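Local coordinates for protein bifunctional cytochrome P450/NADPH--P450 reductase (Deinococcus aerius, PDB 7F3H) that probably hydroxylates organic substrates with molecular oxygen at a heme iron, using electrons that a fused reductase draws from NADPH, at residues P59-E64 with E343-K348; R70-V75 with S93-P98; R105-A110 with G234-L239; R150-T155 with T271-L276. All blocks are in the same frame, centred on the assembly; numbering follows the deposited sequence.

The four contacts run from the rim of this P450 fold to its heme-bearing core. Interactions 1 and 2 are partly buried and polar, and they share one corner of the protein: Arg70, from the segment 70-75, reaches both Glu64 and Glu343 of interaction 1. Interactions 3 and 4 are buried helix packings held by methyl groups, and the long helix 254-285 relates them: it supplies one side of interaction 4 and lends Phe264 to the flank of interaction 3. Interactions 2 and 4 both touch the heme, the first at a propionate and the second at the ring. Near the surface, then, carboxylates take up backbone NH groups and waters bridge further polar atoms, whereas hydrocarbon contacts prevail inside.

Interaction 1 (P59-E64 with E343-K348); sequences PNLVAE and EVIGGK
Gly346 N donates to Glu64 OE1 at 2.6 Å, an almost straight bond (167°) that meets the syn side of the carboxylate close to its plane. It ties the short helix 59-65 to the tip of a β-hairpin at the edge of the P450 β-region, where Gly346 and Gly347 make the turn between strands 343-345 and 349-351. Glu64 thereby works as a two-pronged acceptor. Its other oxygen, OE2, accepts a hydrogen bond from water 1 at 2.8 Å and forms a salt bridge with Arg70, whose guanidinium also pairs with Glu343. The same water accepts from Gly347 N at 2.8 Å and donates to Val344 O, so one carboxylate serves the first turn NH directly and the second through solvent. Replacing Glu64 with alanine would probably leave Gly346 N without its carboxylate acceptor, deprive Arg70 of a carboxylate partner and let water 1 drift. Beside the carboxylate the contact is apolar. With CG1 set between the backbone N and carbonyl carbon (chi1 70°), Ile345 lays that atom 3.9 Å from Leu61 CD2, while its CG2 faces the Glu64 CB. Positive phi at both turn positions favours glycine, and a β-carbon on Gly346 would also collide with Leu61, whose CD2 lies only 3.4 Å from Gly346 N.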
# COMPACT_ATOMS: atom_id res chain seq x y z
N PRO A 59 0.36 9.72 -19.72
CA PRO A 59 1.57 10.10 -18.96
C PRO A 59 1.85 11.60 -18.96
O PRO A 59 2.22 12.14 -17.91
CB PRO A 59 2.69 9.31 -19.66
CG PRO A 59 1.99 8.15 -20.34
CD PRO A 59 0.64 8.71 -20.76
N ASN A 60 1.60 12.33 -20.05
CA ASN A 60 1.93 13.75 -19.99
C ASN A 60 0.91 14.53 -19.15
O ASN A 60 1.28 15.44 -18.37
CB ASN A 60 1.99 14.32 -21.39
CG ASN A 60 3.08 13.69 -22.22
OD1 ASN A 60 4.21 13.49 -21.76
ND2 ASN A 60 2.74 13.37 -23.47
N LEU A 61 -0.39 14.17 -19.29
CA LEU A 61 -1.43 14.73 -18.43
C LEU A 61 -1.11 14.47 -16.98
O LEU A 61 -1.17 15.38 -16.15
CB LEU A 61 -2.81 14.16 -18.78
CG LEU A 61 -3.42 14.52 -20.15
CD1 LEU A 61 -4.83 13.94 -20.36
CD2 LEU A 61 -3.40 16.04 -20.39
N VAL A 62 -0.66 13.25 -16.67
CA VAL A 62 -0.37 12.94 -15.28
C VAL A 62 0.81 13.76 -14.80
O VAL A 62 0.80 14.24 -13.66
CB VAL A 62 -0.12 11.44 -15.09
CG1 VAL A 62 0.46 11.21 -13.71
CG2 VAL A 62 -1.41 10.66 -15.24
N ALA A 63 1.81 13.98 -15.65
CA ALA A 63 2.89 14.91 -15.30
C ALA A 63 2.31 16.25 -14.87
O ALA A 63 2.73 16.83 -13.86
CB ALA A 63 3.85 15.09 -16.47
N GLU A 64 1.33 16.75 -15.62
CA GLU A 64 0.70 18.01 -15.23
C GLU A 64 0.02 17.90 -13.87
O GLU A 64 0.20 18.77 -13.01
CB GLU A 64 -0.28 18.45 -16.30
CG GLU A 64 0.39 18.73 -17.63
CD GLU A 64 -0.46 19.59 -18.52
OE1 GLU A 64 -1.11 19.04 -19.44
OE2 GLU A 64 -0.48 20.83 -18.30
N GLU A 343 -7.52 25.17 -13.84
CA GLU A 343 -6.37 24.67 -14.57
C GLU A 343 -6.81 24.18 -15.94
O GLU A 343 -7.97 23.85 -16.16
CB GLU A 343 -5.67 23.52 -13.84
CG GLU A 343 -4.86 23.94 -12.64
CD GLU A 343 -3.59 24.68 -12.98
OE1 GLU A 343 -3.09 24.58 -14.13
OE2 GLU A 343 -3.10 25.40 -12.09
N VAL A 344 -5.85 24.13 -16.85
CA VAL A 344 -6.05 23.58 -18.18
C VAL A 344 -4.89 22.63 -18.43
O VAL A 344 -3.72 23.04 -18.40
CB VAL A 344 -6.13 24.69 -19.24
CG1 VAL A 344 -6.12 24.13 -20.66
CG2 VAL A 344 -7.37 25.54 -19.01
N ILE A 345 -5.21 21.36 -18.60
CA ILE A 345 -4.21 20.33 -18.84
C ILE A 345 -4.35 19.87 -20.28
O ILE A 345 -5.44 19.95 -20.88
CB ILE A 345 -4.31 19.14 -17.86
CG1 ILE A 345 -5.57 18.31 -18.11
CG2 ILE A 345 -4.22 19.65 -16.43
CD1 ILE A 345 -5.80 17.26 -17.06
N GLY A 346 -3.22 19.45 -20.87
CA GLY A 346 -3.14 19.03 -22.25
C GLY A 346 -3.41 20.12 -23.25
O GLY A 346 -3.59 19.85 -24.44
N GLY A 347 -3.42 21.37 -22.79
CA GLY A 347 -3.78 22.51 -23.61
C GLY A 347 -5.22 22.49 -24.07
O GLY A 347 -5.60 23.32 -24.90
N LYS A 348 -6.06 21.63 -23.49
CA LYS A 348 -7.41 21.38 -24.00
C LYS A 348 -8.46 21.33 -22.89
O LYS A 348 -9.56 21.87 -23.06
CB LYS A 348 -7.50 20.04 -24.76
CG LYS A 348 -6.51 19.83 -25.86
CD LYS A 348 -6.57 18.40 -26.38
CE LYS A 348 -7.93 18.08 -26.96
NZ LYS A 348 -7.81 16.94 -27.90
O HOH W 1 -1.80 21.90 -20.53

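Interaction 2 (R70-V75 with S93-P98); sequences RFQKRV and SDSFEP. With HEM (protoporphyrin IX containing Fe), chain E.
Turned so that CG stands beside its own backbone N (chi1 -82°), Asp94 carries OD1 across to Val75 N, which donates to it at 3.2 Å and 173°. The bond joins the segment leaving strand 71-72 to the loop before helix 98-107, the C helix of the P450 fold, beside the propionate side of the heme pocket, where Lys73 binds. The NH meets the syn side of OD1 but well out of the carboxylate plane. Val75 follows with its side chain: CG2 packs 3.5 Å from Ser93 C and also lies against the carboxylate. Arg74, bent at chi2, crosses Asp94 at about a right angle, its CD 3.6 Å from OD1; NH1 stays beyond salt-bridge range, at 4.2 Å from Asp94 OD1, so any attraction is probably long-range. With an alanine at Asp94, Val75 N would probably lose its acceptor and the Arg74 guanidinium a nearby negative charge. On the loop side Asp94 N donates to Glu97 OE2 at 3.0 Å, an oxygen that also pairs with Arg83. Lys73, its chain fully extended, sends NZ to Phe91 O and to HEM O1D at 3.2 Å. Its backbone is held as well: water 2 donates to Lys73 O at 2.6 Å and hydrogen-bonds Ser95 OG at the same distance.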
# COMPACT_ATOMS: atom_id res chain seq x y z
N ARG A 70 0.07 23.13 -9.05
CA ARG A 70 -1.21 23.15 -9.76
C ARG A 70 -2.25 22.23 -9.15
O ARG A 70 -3.46 22.54 -9.16
CB ARG A 70 -0.99 22.80 -11.22
CG ARG A 70 0.05 23.68 -11.85
CD ARG A 70 0.43 23.23 -13.26
NE ARG A 70 -0.71 23.32 -14.17
CZ ARG A 70 -0.74 22.79 -15.38
NH1 ARG A 70 0.31 22.13 -15.85
NH2 ARG A 70 -1.84 22.91 -16.12
N PHE A 71 -1.84 21.06 -8.66
CA PHE A 71 -2.76 20.14 -8.03
C PHE A 71 -2.10 19.61 -6.77
O PHE A 71 -0.88 19.47 -6.72
CB PHE A 71 -3.13 19.01 -8.97
CG PHE A 71 -3.57 19.46 -10.33
CD1 PHE A 71 -2.64 19.77 -11.31
CD2 PHE A 71 -4.92 19.55 -10.63
CE1 PHE A 71 -3.04 20.19 -12.57
CE2 PHE A 71 -5.33 19.96 -11.89
CZ PHE A 71 -4.39 20.26 -12.87
N GLN A 72 -2.90 19.36 -5.74
CA GLN A 72 -2.38 18.77 -4.51
C GLN A 72 -3.40 17.82 -3.92
O GLN A 72 -4.61 17.96 -4.14
CB GLN A 72 -2.02 19.84 -3.45
CG GLN A 72 -0.80 20.64 -3.82
CD GLN A 72 -0.30 21.56 -2.73
OE1 GLN A 72 -0.71 21.50 -1.55
NE2 GLN A 72 0.61 22.44 -3.13
N LYS A 73 -2.87 16.87 -3.13
CA LYS A 73 -3.69 16.00 -2.29
C LYS A 73 -4.44 16.84 -1.27
O LYS A 73 -3.88 17.70 -0.59
CB LYS A 73 -2.86 14.96 -1.56
CG LYS A 73 -3.67 14.22 -0.51
CD LYS A 73 -2.89 13.07 0.08
CE LYS A 73 -3.50 12.56 1.41
NZ LYS A 73 -2.84 11.28 1.79
N ARG A 74 -5.73 16.59 -1.17
CA ARG A 74 -6.59 17.31 -0.25
C ARG A 74 -7.55 16.33 0.43
O ARG A 74 -8.18 15.49 -0.23
CB ARG A 74 -7.30 18.41 -1.02
CG ARG A 74 -6.53 19.72 -1.32
CD ARG A 74 -6.32 20.57 -0.11
NE ARG A 74 -5.65 21.75 -0.58
CZ ARG A 74 -4.37 21.97 -0.39
NH1 ARG A 74 -3.67 21.05 0.26
NH2 ARG A 74 -3.81 23.08 -0.86
N VAL A 75 -7.64 16.44 1.77
CA VAL A 75 -8.36 15.54 2.67
C VAL A 75 -9.88 15.63 2.50
O VAL A 75 -10.59 14.83 3.13
CB VAL A 75 -7.88 15.87 4.11
CG1 VAL A 75 -8.69 15.17 5.23
CG2 VAL A 75 -6.41 15.57 4.25
N SER A 93 -3.89 14.18 6.99
CA SER A 93 -3.83 15.61 7.31
C SER A 93 -3.51 16.42 6.07
O SER A 93 -2.86 15.94 5.14
CB SER A 93 -2.77 15.90 8.38
OG SER A 93 -1.56 15.26 8.04
N ASP A 94 -3.98 17.67 6.07
CA ASP A 94 -3.68 18.58 4.98
C ASP A 94 -2.28 19.16 5.17
O ASP A 94 -1.76 19.20 6.29
CB ASP A 94 -4.72 19.70 4.90
CG ASP A 94 -5.99 19.28 4.16
OD1 ASP A 94 -5.91 18.86 2.99
OD2 ASP A 94 -7.08 19.38 4.74
N SER A 95 -1.63 19.52 4.04
CA SER A 95 -0.27 20.05 4.08
C SER A 95 -0.15 21.29 4.96
O SER A 95 0.89 21.50 5.60
CB SER A 95 0.23 20.39 2.67
OG SER A 95 0.13 19.29 1.79
N PHE A 96 -1.21 22.11 5.01
CA PHE A 96 -1.09 23.35 5.76
C PHE A 96 -1.26 23.16 7.27
O PHE A 96 -0.80 24.02 8.04
CB PHE A 96 -2.11 24.38 5.24
CG PHE A 96 -3.50 23.86 5.21
CD1 PHE A 96 -4.21 23.67 6.38
CD2 PHE A 96 -4.09 23.52 4.01
CE1 PHE A 96 -5.51 23.18 6.35
CE2 PHE A 96 -5.38 23.03 3.97
CZ PHE A 96 -6.09 22.87 5.13
N GLU A 97 -1.87 22.07 7.73
CA GLU A 97 -1.92 21.80 9.16
C GLU A 97 -0.50 21.66 9.72
O GLU A 97 0.31 20.89 9.17
CB GLU A 97 -2.71 20.53 9.43
CG GLU A 97 -4.17 20.59 9.09
CD GLU A 97 -4.90 19.30 9.45
OE1 GLU A 97 -5.00 18.96 10.65
OE2 GLU A 97 -5.36 18.61 8.52
N PRO A 98 -0.17 22.35 10.81
CA PRO A 98 1.23 22.34 11.31
C PRO A 98 1.77 20.95 11.62
O PRO A 98 2.96 20.68 11.40
CB PRO A 98 1.13 23.18 12.59
CG PRO A 98 -0.03 24.06 12.40
CD PRO A 98 -1.02 23.30 11.54
CHA HEM E . 1.43 7.42 1.55
CHB HEM E . 3.15 4.87 5.30
CHC HEM E . 3.57 0.96 2.42
CHD HEM E . 1.58 3.44 -1.24
C1A HEM E . 1.86 7.07 2.80
C2A HEM E . 1.84 7.93 3.96
C3A HEM E . 2.35 7.26 5.01
C4A HEM E . 2.64 5.91 4.55
CMA HEM E . 2.53 7.79 6.45
CAA HEM E . 1.41 9.41 3.93
CBA HEM E . 2.68 10.24 3.71
CGA HEM E . 2.39 11.75 3.74
O1A HEM E . 3.18 12.45 4.42
O2A HEM E . 1.37 12.27 3.21
C1B HEM E . 3.46 3.60 4.85
C2B HEM E . 4.07 2.53 5.63
C3B HEM E . 4.23 1.48 4.81
C4B HEM E . 3.66 1.82 3.52
CMB HEM E . 4.52 2.68 7.10
CAB HEM E . 4.75 0.05 5.09
CBB HEM E . 5.05 -0.43 6.30
C1C HEM E . 3.06 1.27 1.17
C2C HEM E . 3.03 0.41 -0.02
C3C HEM E . 2.45 1.14 -0.99
C4C HEM E . 2.15 2.45 -0.48
CMC HEM E . 3.52 -1.06 -0.08
CAC HEM E . 2.14 0.83 -2.44
CBC HEM E . 2.45 -0.33 -3.00
C1D HEM E . 1.36 4.73 -0.81
C2D HEM E . 0.72 5.79 -1.58
C3D HEM E . 0.70 6.87 -0.80
C4D HEM E . 1.28 6.55 0.49
CMD HEM E . 0.20 5.71 -3.04
CAD HEM E . 0.12 8.21 -1.22
CBD HEM E . -1.33 8.10 -0.85
CGD HEM E . -2.11 9.28 -1.32
O1D HEM E . -3.21 9.45 -0.75
O2D HEM E . -1.63 10.04 -2.23
NA HEM E . 2.32 5.84 3.20
NB HEM E . 3.24 3.14 3.58
NC HEM E . 2.50 2.50 0.85
ND HEM E . 1.68 5.23 0.44
FE HEM E . 2.52 4.24 1.94
O HOH W 2 -1.46 18.38 -0.07

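Interaction 3 (R105-A110 with G234-L239); sequences RILLPA and GDLLGL
Ala110 and Leu236 bring the two backbones nearest, their CA atoms 7.2 Å apart, where the end of the P450 C helix (98-107) and the residues just beyond it meet the first turn of helix 236-242. The contact is wholly apolar, and Ala110 is small enough to let two leucines close in on it: its CB lies 3.6 Å from Leu236 CD2 and 3.6 Å from Leu239 CD1. Leu239 forks over the seam. With CG opposite the backbone N across the CA-CB bond (chi1 -180°), it reaches toward the C-helix end, giving CD1 to Ala110 and CD2 to Ile106 CG2 at 3.9 Å, the two side chains lying alongside, pointing opposite ways. Leu107 CD2 fills in from the flank, 4.1 Å from Leu239 CD2 and a little farther from Leu236. Phe264 of helix 254-285 touches both Leu107 and Leu236, so a third helix closes this hydrophobic junction, the Leu236 side chain being about 6 Å from the heme. The turn that presents the leucines is fixed at its start: Asp235 is the N-cap, also salt-bridged to Arg226, and its OD1 accepts the capping bond from Gly238 N at 3.0 Å, from above the carboxylate plane.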
# COMPACT_ATOMS: atom_id res chain seq x y z
N ARG A 105 8.88 16.22 8.80
CA ARG A 105 10.29 16.50 9.00
C ARG A 105 10.89 15.64 10.10
O ARG A 105 12.06 15.25 10.01
CB ARG A 105 10.49 17.98 9.27
CG ARG A 105 10.13 18.85 8.06
CD ARG A 105 10.41 20.30 8.38
NE ARG A 105 9.58 20.83 9.46
CZ ARG A 105 8.41 21.45 9.26
NH1 ARG A 105 7.94 21.58 8.02
NH2 ARG A 105 7.72 21.93 10.30
N ILE A 106 10.13 15.31 11.14
CA ILE A 106 10.65 14.44 12.19
C ILE A 106 10.86 13.01 11.67
O ILE A 106 11.90 12.39 11.91
CB ILE A 106 9.73 14.46 13.42
CG1 ILE A 106 9.81 15.82 14.13
CG2 ILE A 106 10.08 13.31 14.38
CD1 ILE A 106 9.02 15.91 15.42
N LEU A 107 9.88 12.48 10.94
CA LEU A 107 9.87 11.06 10.61
C LEU A 107 10.69 10.68 9.38
O LEU A 107 11.24 9.56 9.37
CB LEU A 107 8.43 10.56 10.45
CG LEU A 107 7.63 10.41 11.77
CD1 LEU A 107 6.17 10.08 11.50
CD2 LEU A 107 8.26 9.42 12.75
N LEU A 108 10.85 11.56 8.36
CA LEU A 108 11.68 11.23 7.19
C LEU A 108 13.01 10.58 7.51
O LEU A 108 13.35 9.57 6.86
CB LEU A 108 12.01 12.41 6.26
CG LEU A 108 11.09 12.82 5.14
CD1 LEU A 108 11.56 14.11 4.47
CD2 LEU A 108 11.19 11.65 4.13
N PRO A 109 13.84 11.11 8.41
CA PRO A 109 15.12 10.45 8.64
C PRO A 109 14.95 9.05 9.19
O PRO A 109 15.79 8.20 8.91
CB PRO A 109 15.79 11.37 9.68
CG PRO A 109 15.13 12.68 9.50
CD PRO A 109 13.71 12.36 9.18
N ALA A 110 13.84 8.78 9.89
CA ALA A 110 13.55 7.47 10.46
C ALA A 110 13.06 6.46 9.45
O ALA A 110 12.91 5.29 9.81
CB ALA A 110 12.49 7.59 11.58
N GLY A 234 14.76 2.39 20.48
CA GLY A 234 15.08 2.15 19.08
C GLY A 234 13.90 2.37 18.15
O GLY A 234 14.06 2.94 17.06
N ASP A 235 12.71 1.94 18.56
CA ASP A 235 11.53 1.91 17.71
C ASP A 235 11.10 3.33 17.29
O ASP A 235 11.59 4.34 17.81
CB ASP A 235 10.39 1.17 18.42
CG ASP A 235 9.83 1.92 19.63
OD1 ASP A 235 10.59 2.66 20.28
OD2 ASP A 235 8.64 1.76 19.96
N LEU A 236 10.14 3.37 16.36
CA LEU A 236 9.64 4.65 15.84
C LEU A 236 9.02 5.51 16.93
O LEU A 236 9.21 6.73 16.95
CB LEU A 236 8.61 4.42 14.74
CG LEU A 236 9.17 4.18 13.35
CD1 LEU A 236 8.04 3.80 12.44
CD2 LEU A 236 9.86 5.41 12.85
N LEU A 237 8.23 4.89 17.83
CA LEU A 237 7.68 5.60 18.99
C LEU A 237 8.77 6.27 19.83
O LEU A 237 8.63 7.44 20.23
CB LEU A 237 6.86 4.64 19.85
CG LEU A 237 6.34 5.20 21.17
CD1 LEU A 237 5.62 6.50 20.90
CD2 LEU A 237 5.42 4.21 21.86
N GLY A 238 9.82 5.53 20.18
CA GLY A 238 10.91 6.12 20.94
C GLY A 238 11.50 7.35 20.27
O GLY A 238 11.90 8.30 20.94
N LEU A 239 11.54 7.35 18.94
CA LEU A 239 12.02 8.50 18.20
C LEU A 239 11.03 9.65 18.27
O LEU A 239 11.44 10.81 18.41
CB LEU A 239 12.31 8.10 16.74
CG LEU A 239 12.84 9.17 15.78
CD1 LEU A 239 13.80 8.59 14.74
CD2 LEU A 239 11.68 9.82 15.04

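Interaction 4 (R150-T155 with T271-L276); sequences RLTLDT and TTSGLL. With HEM (protoporphyrin IX containing Fe), chain E.
Helix 254-285, the long helix that passes the heme in the P450 fold, rests here against helix 144-161, so the contact backs the wall of the heme pocket. The short segments run closer to antiparallel than to perpendicular, at 145°, with their axes 8.8 Å apart. Thr152 is the central residue. Its CG2 approaches Thr272 CG2 at 3.6 Å and Ser273 N at the same distance. Its chi1 of 56° swings OG1 to where it is within hydrogen-bonding geometry of both Met148 O and His269 O, and its single hydrogen must be shared or alternate between them, a polar stitch in a contact made otherwise mostly by methyl and methylene groups. A turn further along helix 254-285, Leu276 CD1 meets CD2 of Leu151, the residue before Thr152, at 3.7 Å, the side chains crossing at about a right angle. The same helix also faces the heme: Thr271, at the threonine position of the family's AGxxT signature, sets OG1 3.2 Å from HEM C1C, and Thr272, whose CG2 touches Thr152, holds OG1 3.5 Å from HEM CAB. Both hydroxyls bond carbonyls one turn back, Ala267 O and Gly268 O, as Ser273 OG does with His269 O. Buried hydroxyls are thus satisfied mainly by helix carbonyls, which leaves methyl groups to make the packing between the helices, with Thr271 and Thr272 set against the porphyrin.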
# COMPACT_ATOMS: atom_id res chain seq x y z
N ARG A 150 -0.95 -10.84 8.53
CA ARG A 150 -0.26 -11.12 9.78
C ARG A 150 1.18 -10.61 9.74
O ARG A 150 1.61 -9.86 10.64
CB ARG A 150 -0.28 -12.62 10.07
CG ARG A 150 -1.64 -13.18 10.34
CD ARG A 150 -1.53 -14.61 10.81
NE ARG A 150 -2.70 -14.97 11.59
CZ ARG A 150 -3.72 -15.64 11.08
NH1 ARG A 150 -3.67 -16.02 9.81
NH2 ARG A 150 -4.77 -15.95 11.82
N LEU A 151 1.93 -10.98 8.69
CA LEU A 151 3.32 -10.56 8.57
C LEU A 151 3.46 -9.06 8.73
O LEU A 151 4.19 -8.58 9.61
CB LEU A 151 3.91 -11.00 7.22
CG LEU A 151 5.30 -10.45 6.84
CD1 LEU A 151 6.41 -11.08 7.68
CD2 LEU A 151 5.58 -10.68 5.35
N THR A 152 2.72 -8.30 7.92
CA THR A 152 2.92 -6.86 7.86
C THR A 152 2.39 -6.16 9.12
O THR A 152 3.04 -5.25 9.64
CB THR A 152 2.29 -6.30 6.59
OG1 THR A 152 0.90 -6.66 6.52
CG2 THR A 152 3.01 -6.84 5.36
N LEU A 153 1.24 -6.59 9.66
CA LEU A 153 0.78 -6.03 10.92
C LEU A 153 1.80 -6.24 12.03
O LEU A 153 2.16 -5.30 12.73
CB LEU A 153 -0.56 -6.63 11.31
CG LEU A 153 -1.80 -6.00 10.67
CD1 LEU A 153 -3.08 -6.74 11.13
CD2 LEU A 153 -1.87 -4.49 10.96
N ASP A 154 2.27 -7.47 12.21
CA ASP A 154 3.25 -7.71 13.27
C ASP A 154 4.52 -6.91 13.04
O ASP A 154 5.10 -6.36 13.99
CB ASP A 154 3.57 -9.19 13.36
CG ASP A 154 2.58 -9.92 14.21
OD1 ASP A 154 1.47 -9.37 14.37
OD2 ASP A 154 2.88 -11.03 14.69
N THR A 155 4.98 -6.83 11.80
CA THR A 155 6.22 -6.13 11.52
C THR A 155 6.07 -4.64 11.81
O THR A 155 6.91 -4.03 12.50
CB THR A 155 6.66 -6.37 10.08
OG1 THR A 155 6.81 -7.78 9.87
CG2 THR A 155 7.98 -5.72 9.83
N THR A 271 -1.40 -2.31 2.05
CA THR A 271 -0.56 -2.00 0.90
C THR A 271 0.55 -3.05 0.75
O THR A 271 0.71 -3.65 -0.32
CB THR A 271 0.08 -0.62 1.04
OG1 THR A 271 0.61 -0.46 2.37
CG2 THR A 271 -0.91 0.46 0.75
N THR A 272 1.31 -3.27 1.81
CA THR A 272 2.45 -4.18 1.79
C THR A 272 2.02 -5.64 1.66
O THR A 272 2.60 -6.38 0.86
CB THR A 272 3.25 -3.97 3.05
OG1 THR A 272 3.43 -2.55 3.20
CG2 THR A 272 4.59 -4.69 2.99
N SER A 273 1.00 -6.07 2.42
CA SER A 273 0.54 -7.44 2.26
C SER A 273 -0.04 -7.63 0.86
O SER A 273 0.15 -8.69 0.26
CB SER A 273 -0.48 -7.82 3.34
OG SER A 273 -1.68 -7.10 3.17
N GLY A 274 -0.76 -6.63 0.33
CA GLY A 274 -1.20 -6.71 -1.05
C GLY A 274 -0.05 -6.91 -2.02
O GLY A 274 -0.10 -7.78 -2.90
N LEU A 275 1.00 -6.07 -1.90
CA LEU A 275 2.15 -6.21 -2.78
C LEU A 275 2.69 -7.64 -2.72
O LEU A 275 3.02 -8.23 -3.75
CB LEU A 275 3.24 -5.19 -2.42
CG LEU A 275 4.62 -5.40 -3.06
CD1 LEU A 275 4.51 -5.62 -4.56
CD2 LEU A 275 5.63 -4.24 -2.78
N LEU A 276 2.76 -8.20 -1.50
CA LEU A 276 3.36 -9.51 -1.32
C LEU A 276 2.50 -10.63 -1.91
O LEU A 276 3.00 -11.53 -2.59
CB LEU A 276 3.62 -9.74 0.16
CG LEU A 276 4.97 -9.17 0.59
CD1 LEU A 276 5.00 -9.12 2.10
CD2 LEU A 276 6.08 -10.05 0.05
CHA HEM E . 1.43 7.42 1.55
CHB HEM E . 3.15 4.87 5.30
CHC HEM E . 3.57 0.96 2.42
CHD HEM E . 1.58 3.44 -1.24
C1A HEM E . 1.86 7.07 2.80
C2A HEM E . 1.84 7.93 3.96
C3A HEM E . 2.35 7.26 5.01
C4A HEM E . 2.64 5.91 4.55
CMA HEM E . 2.53 7.79 6.45
CAA HEM E . 1.41 9.41 3.93
CBA HEM E . 2.68 10.24 3.71
CGA HEM E . 2.39 11.75 3.74
O1A HEM E . 3.18 12.45 4.42
O2A HEM E . 1.37 12.27 3.21
C1B HEM E . 3.46 3.60 4.85
C2B HEM E . 4.07 2.53 5.63
C3B HEM E . 4.23 1.48 4.81
C4B HEM E . 3.66 1.82 3.52
CMB HEM E . 4.52 2.68 7.10
CAB HEM E . 4.75 0.05 5.09
CBB HEM E . 5.05 -0.43 6.30
C1C HEM E . 3.06 1.27 1.17
C2C HEM E . 3.03 0.41 -0.02
C3C HEM E . 2.45 1.14 -0.99
C4C HEM E . 2.15 2.45 -0.48
CMC HEM E . 3.52 -1.06 -0.08
CAC HEM E . 2.14 0.83 -2.44
CBC HEM E . 2.45 -0.33 -3.00
C1D HEM E . 1.36 4.73 -0.81
C2D HEM E . 0.72 5.79 -1.58
C3D HEM E . 0.70 6.87 -0.80
C4D HEM E . 1.28 6.55 0.49
CMD HEM E . 0.20 5.71 -3.04
CAD HEM E . 0.12 8.21 -1.22
CBD HEM E . -1.33 8.10 -0.85
CGD HEM E . -2.11 9.28 -1.32
O1D HEM E . -3.21 9.45 -0.75
O2D HEM E . -1.63 10.04 -2.23
NA HEM E . 2.32 5.84 3.20
NB HEM E . 3.24 3.14 3.58
NC HEM E . 2.50 2.50 0.85
ND HEM E . 1.68 5.23 0.44
FE HEM E . 2.52 4.24 1.94